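Local coordinates for chitin oligosaccahride binding protein NagB1 (Paenibacillus sp. FPU-7, PDB 7EHP), which binds the chitin oligosaccharides N,N'-diacetylchitobiose and N,N',N''-triacetylchitotriose and, as an extracellular solute-binding protein, probably passes them to an uptake transporter, at residues 171-176 and 351-356; 177-182 and 268-273. One frame throughout, in Å; residues are numbered along the deposited sequence.

Both contacts draw on helix 165-180, whose successive turns serve different ends. Contact 1, the nearer to the middle of the chain, its centre about 10 Å from the centre of the chain, sets the helix against the loop 351-356, part of which touches the bound sugar. It is made of ring packing, a close amide-to-ring approach and one bridging water, with no direct hydrogen bond between its segments. Contact 2, its centre about 20 Å from that of the chain, joins the last turn of the same helix to the loop 268-273; it too is largely buried, but it reaches the surface at Lys273 and relies on an arginine, backbone carbonyls and glycines. One helix thus packs behind a sugar-binding loop midway and against a second loop at its end.

Contact 1. Residues 171-176 and 351-356; sequences MLNTLW and PAFDSI. With NAG (2-acetamido-2-deoxy-beta-D-glucopyranose), chain C.
Ala352, whose CA lies near the Asn173 amide, offers its carbonyl O to two donors of one residue, Ser355 N and Ser355 OG. The hydroxyl bond, Ser355 OG to Ala352 O, is 2.8 Å long and approaches the carbonyl almost head-on; with the Ser355 N bond it closes the turn through both backbone and side chain. Across to helix 165-180 the polar link is indirect: a water accepts from Asn173 ND2 at 2.9 Å and donates to Pro351 O at 2.8 Å. The other branch of the amide meets carbon, with Asn173 OD1 only 3.1 Å from Phe353 CB and also close to CD1. Amide and ring planes are 29° apart, and the oxygen comes in obliquely.

Phe353 carries the rest of the contact. With chi1 at 83°, its ring is placed to receive the benzo edge of Trp176 over one face, CH2 foremost, in an edge-to-face pair with centroids 5.5 Å apart and planes at 70°. Trp176 CZ2 also packs on Phe353 CB at 3.7 Å. Leu365 of helix 359-373 and Val185 of helix 184-190 touch both aromatic residues, and Trp195 adds another edge-to-face partner for Trp176.

On its sugar side the loop presents Asp354, whose OD2 accepts from NAG O4 at 2.7 Å and weakly from O3, while OD1 is engaged in a salt bridge with Arg48. Ala352 CB approaches the same O4 at 3.2 Å. An edge-to-face Trp-Phe pair thus lies behind the loop whose Ala352 and Asp354 line the glycan pocket of this solute-binding protein.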
ATOM      1  N   MET A 171      -5.072   8.355   2.868  1.00 18.41           N
ATOM      2  CA  MET A 171      -5.032   9.418   3.873  1.00 18.03           C
ATOM      3  C   MET A 171      -6.122   9.243   4.920  1.00 17.23           C
ATOM      4  O   MET A 171      -5.925   9.600   6.091  1.00 15.19           O
ATOM      5  CB  MET A 171      -5.141  10.792   3.212  1.00 16.42           C
ATOM      6  CG  MET A 171      -4.911  11.905   4.223  1.00 21.22           C
ATOM      7  SD  MET A 171      -5.444  13.539   3.721  1.00 22.16           S
ATOM      8  CE  MET A 171      -4.265  13.933   2.437  1.00 17.89           C
ATOM      9  N   LEU A 172      -7.262   8.679   4.530  1.00 13.61           N
ATOM     10  CA  LEU A 172      -8.330   8.448   5.487  1.00 16.31           C
ATOM     11  C   LEU A 172      -7.870   7.513   6.584  1.00 17.21           C
ATOM     12  O   LEU A 172      -8.227   7.698   7.755  1.00 17.01           O
ATOM     13  CB  LEU A 172      -9.574   7.910   4.771  1.00 12.41           C
ATOM     14  CG  LEU A 172     -10.846   7.570   5.551  1.00 11.43           C
ATOM     15  CD1 LEU A 172     -11.513   8.854   6.132  1.00 16.62           C
ATOM     16  CD2 LEU A 172     -11.822   6.802   4.678  1.00 14.27           C
ATOM     17  N   ASN A 173      -7.059   6.520   6.237  1.00 15.15           N
ATOM     18  CA  ASN A 173      -6.712   5.434   7.138  1.00 19.06           C
ATOM     19  C   ASN A 173      -6.132   6.114   8.343  1.00 16.81           C
ATOM     20  O   ASN A 173      -6.456   5.879   9.501  1.00 19.05           O
ATOM     21  CB  ASN A 173      -5.443   4.577   6.787  1.00 22.57           C
ATOM     22  CG  ASN A 173      -5.568   3.219   7.400  1.00 26.51           C
ATOM     23  OD1 ASN A 173      -6.701   2.788   7.351  1.00 42.32           O
ATOM     24  ND2 ASN A 173      -4.659   2.876   8.455  1.00 42.89           N
ATOM     25  N   THR A 174      -5.120   6.894   7.932  1.00 12.60           N
ATOM     26  CA  THR A 174      -4.226   7.605   8.871  1.00 16.08           C
ATOM     27  C   THR A 174      -4.961   8.692   9.629  1.00 17.80           C
ATOM     28  O   THR A 174      -4.658   8.942  10.802  1.00 15.35           O
ATOM     29  CB  THR A 174      -3.050   8.248   8.110  1.00 16.96           C
ATOM     30  OG1 THR A 174      -2.128   7.280   7.606  1.00 21.01           O
ATOM     31  CG2 THR A 174      -2.296   9.281   8.974  1.00 17.69           C
ATOM     32  N   LEU A 175      -5.949   9.328   8.994  1.00 13.98           N
ATOM     33  CA  LEU A 175      -6.679  10.358   9.718  1.00 16.29           C
ATOM     34  C   LEU A 175      -7.505   9.761  10.851  1.00 17.06           C
ATOM     35  O   LEU A 175      -7.453  10.267  11.971  1.00 21.67           O
ATOM     36  CB  LEU A 175      -7.548  11.160   8.754  1.00 15.68           C
ATOM     37  CG  LEU A 175      -6.812  12.388   8.203  1.00 20.77           C
ATOM     38  CD1 LEU A 175      -7.662  13.096   7.142  1.00 17.19           C
ATOM     39  CD2 LEU A 175      -6.477  13.336   9.347  1.00 21.80           C
ATOM     40  N   TRP A 176      -8.266   8.677  10.602  1.00 14.11           N
ATOM     41  CA  TRP A 176      -9.072   8.197  11.730  1.00 15.32           C
ATOM     42  C   TRP A 176      -8.212   7.451  12.743  1.00 21.83           C
ATOM     43  O   TRP A 176      -8.596   7.357  13.911  1.00 22.63           O
ATOM     44  CB  TRP A 176     -10.271   7.288  11.337  1.00 16.26           C
ATOM     45  CG  TRP A 176      -9.971   5.802  11.025  1.00 16.30           C
ATOM     46  CD1 TRP A 176      -9.746   4.828  11.951  1.00 17.01           C
ATOM     47  CD2 TRP A 176     -10.095   5.112   9.760  1.00 13.15           C
ATOM     48  NE1 TRP A 176      -9.583   3.605  11.346  1.00 16.70           N
ATOM     49  CE2 TRP A 176      -9.796   3.747  10.002  1.00 19.52           C
ATOM     50  CE3 TRP A 176     -10.366   5.517   8.442  1.00 16.46           C
ATOM     51  CZ2 TRP A 176      -9.765   2.788   8.981  1.00 16.56           C
ATOM     52  CZ3 TRP A 176     -10.329   4.569   7.433  1.00 14.28           C
ATOM     53  CH2 TRP A 176     -10.032   3.216   7.708  1.00 17.55           C
ATOM     54  N   PRO A 351      -0.614  -1.243  10.531  1.00 18.34           N
ATOM     55  CA  PRO A 351      -0.807  -1.757   9.172  1.00 18.02           C
ATOM     56  C   PRO A 351      -1.966  -1.051   8.481  1.00 17.89           C
ATOM     57  O   PRO A 351      -2.762  -0.347   9.099  1.00 16.91           O
ATOM     58  CB  PRO A 351      -1.104  -3.249   9.389  1.00 15.21           C
ATOM     59  CG  PRO A 351      -1.686  -3.324  10.760  1.00 17.66           C
ATOM     60  CD  PRO A 351      -0.999  -2.228  11.557  1.00 18.40           C
ATOM     61  N   ALA A 352      -2.038  -1.234   7.165  1.00 15.91           N
ATOM     62  CA  ALA A 352      -3.172  -0.695   6.424  1.00 16.51           C
ATOM     63  C   ALA A 352      -4.450  -1.364   6.905  1.00 17.06           C
ATOM     64  O   ALA A 352      -4.460  -2.557   7.218  1.00 18.46           O
ATOM     65  CB  ALA A 352      -2.981  -0.935   4.923  1.00 15.80           C
ATOM     66  N   PHE A 353      -5.543  -0.593   6.956  1.00 15.88           N
ATOM     67  CA  PHE A 353      -6.820  -1.129   7.437  1.00 15.81           C
ATOM     68  C   PHE A 353      -7.294  -2.345   6.630  1.00 16.00           C
ATOM     69  O   PHE A 353      -7.948  -3.236   7.181  1.00 16.40           O
ATOM     70  CB  PHE A 353      -7.895  -0.026   7.422  1.00 14.33           C
ATOM     71  CG  PHE A 353      -8.547   0.182   6.073  1.00 13.02           C
ATOM     72  CD1 PHE A 353      -7.923   0.954   5.097  1.00 16.95           C
ATOM     73  CD2 PHE A 353      -9.776  -0.379   5.793  1.00 13.49           C
ATOM     74  CE1 PHE A 353      -8.509   1.133   3.843  1.00 14.60           C
ATOM     75  CE2 PHE A 353     -10.371  -0.203   4.550  1.00 17.43           C
ATOM     76  CZ  PHE A 353      -9.739   0.549   3.577  1.00 14.85           C
ATOM     77  N   ASP A 354      -7.001  -2.402   5.328  1.00 17.04           N
ATOM     78  CA  ASP A 354      -7.451  -3.535   4.519  1.00 17.59           C
ATOM     79  C   ASP A 354      -6.720  -4.835   4.848  1.00 19.19           C
ATOM     80  O   ASP A 354      -7.100  -5.902   4.333  1.00 14.48           O
ATOM     81  CB  ASP A 354      -7.272  -3.215   3.044  1.00 14.85           C
ATOM     82  CG  ASP A 354      -5.865  -2.770   2.729  1.00 16.78           C
ATOM     83  OD1 ASP A 354      -5.021  -3.635   2.394  1.00 17.79           O
ATOM     84  OD2 ASP A 354      -5.598  -1.568   2.858  1.00 13.70           O
ATOM     85  N   SER A 355      -5.673  -4.775   5.660  1.00 16.33           N
ATOM     86  CA  SER A 355      -5.090  -6.011   6.155  1.00 18.96           C
ATOM     87  C   SER A 355      -5.873  -6.570   7.333  1.00 22.40           C
ATOM     88  O   SER A 355      -5.689  -7.742   7.673  1.00 15.95           O
ATOM     89  CB  SER A 355      -3.632  -5.795   6.568  1.00 19.46           C
ATOM     90  OG  SER A 355      -3.563  -5.127   7.819  1.00 28.08           O
ATOM     91  N   ILE A 356      -6.752  -5.763   7.937  1.00 18.52           N
ATOM     92  CA  ILE A 356      -7.491  -6.139   9.135  1.00 19.96           C
ATOM     93  C   ILE A 356      -8.972  -6.386   8.835  1.00 23.27           C
ATOM     94  O   ILE A 356      -9.536  -7.391   9.275  1.00 21.67           O
ATOM     95  CB  ILE A 356      -7.314  -5.081  10.250  1.00 22.38           C
ATOM     96  CG1 ILE A 356      -5.853  -5.014  10.681  1.00 19.78           C
ATOM     97  CG2 ILE A 356      -8.190  -5.431  11.465  1.00 22.99           C
ATOM     98  CD1 ILE A 356      -5.479  -3.764  11.398  1.00 19.77           C
TER
HETATM   99  C1  NAG C   2      -1.492  -0.992  -2.002  1.00 18.97           C
HETATM  100  C2  NAG C   2      -2.925  -1.503  -1.896  1.00 16.84           C
HETATM  101  C3  NAG C   2      -3.593  -0.938  -0.651  1.00 14.29           C
HETATM  102  C4  NAG C   2      -2.761  -1.271   0.577  1.00 14.29           C
HETATM  103  C5  NAG C   2      -1.326  -0.782   0.391  1.00 18.03           C
HETATM  104  C6  NAG C   2      -0.410  -1.163   1.533  1.00 18.06           C
HETATM  105  C7  NAG C   2      -4.314  -2.154  -3.816  1.00 18.56           C
HETATM  106  C8  NAG C   2      -5.082  -1.677  -4.997  1.00 16.85           C
HETATM  107  N2  NAG C   2      -3.703  -1.205  -3.090  1.00 17.16           N
HETATM  108  O3  NAG C   2      -4.888  -1.502  -0.520  1.00 17.15           O
HETATM  109  O4  NAG C   2      -3.307  -0.650   1.733  1.00 14.14           O
HETATM  110  O5  NAG C   2      -0.761  -1.335  -0.805  1.00 13.78           O
HETATM  111  O6  NAG C   2      -0.450  -2.558   1.808  1.00 19.21           O
HETATM  112  O7  NAG C   2      -4.254  -3.351  -3.516  1.00 17.90           O
HETATM  113  O   HOH W   1      -5.213   0.612  10.186  1.00 14.13           O

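Contact 2. Residues 177-182 and 268-273; sequences VRTAGD and PDVGGK
The Arg178 guanidinium has Asp269 OD1 over one face and the Pro268 carbonyl at its edge. In the guanidinium plane, Arg178 NE donates to Pro268 O at 3.0 Å with an N-H...O angle of 146°, although seen from the carbonyl the donor stands well above its plane. Asp269 OD1, 3.6 Å from Arg178 NE, forms a salt bridge by charge alone, since it stands well out of the guanidinium plane where no N-H points; the carboxylate and guanidinium planes are 77° apart. The same oxygen accepts a hydrogen bond from Gly276 N. A sharp bend at chi2 (-86°) swings the arginine toward the loop, where NH2 binds Met277 O and Phe267 O. A leucine in place of Arg178 would probably leave Pro268 O without the NE donor and the Phe267 and Met277 carbonyls without NH2, and take away the positive charge over which Asp269 OD1 lies.

Val270 CG2 rests against both Arg178 CB and Thr179 CG2, 3.9 Å from each. Beyond it the backbones come very close: the CA atoms of Thr179 and Gly272 are 4.3 Å apart, and a side chain on Gly272 would collide with Arg178 O. Lys273 N makes a weak bond to Thr179 O at 3.5 Å, its CB covers the peptide between Ala180 and Gly181, and its NZ forms a salt bridge with Asp199. A water joins Asp182 N to Lys273 O where Gly181, with positive phi, ends the helix.

The loop between strands 262-265 and 277-288 is thus bound to the last turn of helix 165-180, with helix 198-213 against Thr179 and Ala180, helix 140-152 against Pro268 and Val270, and strand 348-350 touching Val177 and Asp182.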
ATOM      1  N   VAL A 177      -7.062   6.907  12.328  1.00 18.89           N
ATOM      2  CA  VAL A 177      -6.140   6.320  13.297  1.00 17.36           C
ATOM      3  C   VAL A 177      -5.471   7.418  14.122  1.00 17.61           C
ATOM      4  O   VAL A 177      -5.239   7.253  15.328  1.00 21.93           O
ATOM      5  CB  VAL A 177      -5.094   5.413  12.610  1.00 21.14           C
ATOM      6  CG1 VAL A 177      -3.940   5.056  13.587  1.00 16.75           C
ATOM      7  CG2 VAL A 177      -5.753   4.134  12.051  1.00 18.49           C
ATOM      8  N   ARG A 178      -5.154   8.551  13.499  1.00 16.01           N
ATOM      9  CA  ARG A 178      -4.687   9.705  14.267  1.00 22.54           C
ATOM     10  C   ARG A 178      -5.658  10.046  15.394  1.00 21.77           C
ATOM     11  O   ARG A 178      -5.248  10.288  16.538  1.00 17.64           O
ATOM     12  CB  ARG A 178      -4.510  10.924  13.355  1.00 16.61           C
ATOM     13  CG  ARG A 178      -3.159  10.985  12.615  1.00 17.64           C
ATOM     14  CD  ARG A 178      -2.050  11.648  13.413  1.00 21.98           C
ATOM     15  NE  ARG A 178      -0.787  11.628  12.677  1.00 20.57           N
ATOM     16  CZ  ARG A 178      -0.049  10.532  12.482  1.00 22.65           C
ATOM     17  NH1 ARG A 178      -0.442   9.378  12.987  1.00 19.31           N
ATOM     18  NH2 ARG A 178       1.086  10.588  11.787  1.00 20.85           N
ATOM     19  N   THR A 179      -6.959  10.077  15.085  1.00 17.72           N
ATOM     20  CA  THR A 179      -7.924  10.577  16.066  1.00 23.55           C
ATOM     21  C   THR A 179      -8.371   9.503  17.048  1.00 20.25           C
ATOM     22  O   THR A 179      -8.612   9.810  18.217  1.00 25.34           O
ATOM     23  CB  THR A 179      -9.144  11.155  15.362  1.00 21.16           C
ATOM     24  OG1 THR A 179      -9.754  10.118  14.584  1.00 19.14           O
ATOM     25  CG2 THR A 179      -8.740  12.325  14.470  1.00 20.06           C
ATOM     26  N   ALA A 180      -8.480   8.250  16.608  1.00 20.93           N
ATOM     27  CA  ALA A 180      -9.026   7.189  17.444  1.00 18.49           C
ATOM     28  C   ALA A 180      -8.003   6.150  17.881  1.00 23.81           C
ATOM     29  O   ALA A 180      -8.341   5.289  18.702  1.00 22.85           O
ATOM     30  CB  ALA A 180     -10.177   6.468  16.726  1.00 21.64           C
ATOM     31  N   GLY A 181      -6.782   6.205  17.373  1.00 20.38           N
ATOM     32  CA  GLY A 181      -5.780   5.197  17.686  1.00 22.48           C
ATOM     33  C   GLY A 181      -5.828   4.019  16.731  1.00 22.70           C
ATOM     34  O   GLY A 181      -6.866   3.675  16.162  1.00 23.67           O
ATOM     35  N   ASP A 182      -4.670   3.375  16.562  1.00 25.52           N
ATOM     36  CA  ASP A 182      -4.573   2.252  15.629  1.00 24.34           C
ATOM     37  C   ASP A 182      -5.428   1.070  16.067  1.00 24.54           C
ATOM     38  O   ASP A 182      -5.920   0.307  15.222  1.00 23.26           O
ATOM     39  CB  ASP A 182      -3.110   1.826  15.468  1.00 25.26           C
ATOM     40  CG  ASP A 182      -2.510   1.274  16.748  1.00 25.52           C
ATOM     41  OD1 ASP A 182      -2.564   1.952  17.792  1.00 27.05           O
ATOM     42  OD2 ASP A 182      -1.974   0.149  16.706  1.00 30.98           O
ATOM     43  N   PRO A 268       0.925  15.159   9.767  1.00 22.53           N
ATOM     44  CA  PRO A 268       0.877  15.947  11.005  1.00 19.09           C
ATOM     45  C   PRO A 268       0.063  15.294  12.118  1.00 24.13           C
ATOM     46  O   PRO A 268      -0.905  14.564  11.876  1.00 24.10           O
ATOM     47  CB  PRO A 268       0.239  17.265  10.550  1.00 23.89           C
ATOM     48  CG  PRO A 268       0.665  17.391   9.125  1.00 23.07           C
ATOM     49  CD  PRO A 268       0.619  15.986   8.583  1.00 22.27           C
ATOM     50  N   ASP A 269       0.485  15.550  13.356  1.00 25.22           N
ATOM     51  CA  ASP A 269      -0.291  15.129  14.505  1.00 24.67           C
ATOM     52  C   ASP A 269      -1.543  15.992  14.632  1.00 21.12           C
ATOM     53  O   ASP A 269      -1.602  17.109  14.119  1.00 22.95           O
ATOM     54  CB  ASP A 269       0.554  15.224  15.767  1.00 26.01           C
ATOM     55  CG  ASP A 269       1.542  14.084  15.884  1.00 32.94           C
ATOM     56  OD1 ASP A 269       1.377  13.084  15.146  1.00 24.28           O
ATOM     57  OD2 ASP A 269       2.475  14.190  16.713  1.00 28.33           O
ATOM     58  N   VAL A 270      -2.563  15.452  15.309  1.00 27.91           N
ATOM     59  CA  VAL A 270      -3.838  16.142  15.475  1.00 30.30           C
ATOM     60  C   VAL A 270      -4.297  16.220  16.926  1.00 33.26           C
ATOM     61  O   VAL A 270      -5.376  16.754  17.192  1.00 33.78           O
ATOM     62  CB  VAL A 270      -4.949  15.507  14.610  1.00 24.86           C
ATOM     63  CG1 VAL A 270      -4.488  15.332  13.158  1.00 26.40           C
ATOM     64  CG2 VAL A 270      -5.410  14.205  15.217  1.00 23.72           C
ATOM     65  N   GLY A 271      -3.515  15.734  17.884  1.00 33.87           N
ATOM     66  CA  GLY A 271      -3.972  15.762  19.255  1.00 31.60           C
ATOM     67  C   GLY A 271      -5.028  14.704  19.476  1.00 38.63           C
ATOM     68  O   GLY A 271      -6.140  14.992  19.940  1.00 42.57           O
ATOM     69  N   GLY A 272      -4.687  13.472  19.104  1.00 29.86           N
ATOM     70  CA  GLY A 272      -5.573  12.337  19.225  1.00 26.92           C
ATOM     71  C   GLY A 272      -4.756  11.108  19.558  1.00 24.40           C
ATOM     72  O   GLY A 272      -3.530  11.167  19.666  1.00 28.75           O
ATOM     73  N   LYS A 273      -5.454   9.983  19.707  1.00 25.33           N
ATOM     74  CA  LYS A 273      -4.889   8.747  20.242  1.00 26.02           C
ATOM     75  C   LYS A 273      -3.906   8.072  19.298  1.00 29.17           C
ATOM     76  O   LYS A 273      -3.281   7.084  19.703  1.00 30.97           O
ATOM     77  CB  LYS A 273      -6.034   7.799  20.609  1.00 24.55           C
ATOM     78  CG  LYS A 273      -7.090   8.509  21.495  1.00 35.97           C
ATOM     79  CD  LYS A 273      -8.150   7.572  22.077  1.00 39.15           C
ATOM     80  CE  LYS A 273      -9.500   7.783  21.387  1.00 29.43           C
ATOM     81  NZ  LYS A 273     -10.646   7.333  22.226  1.00 33.44           N
TER
HETATM   82  O   HOH W   2      -2.914   4.506  19.011  1.00 30.83           O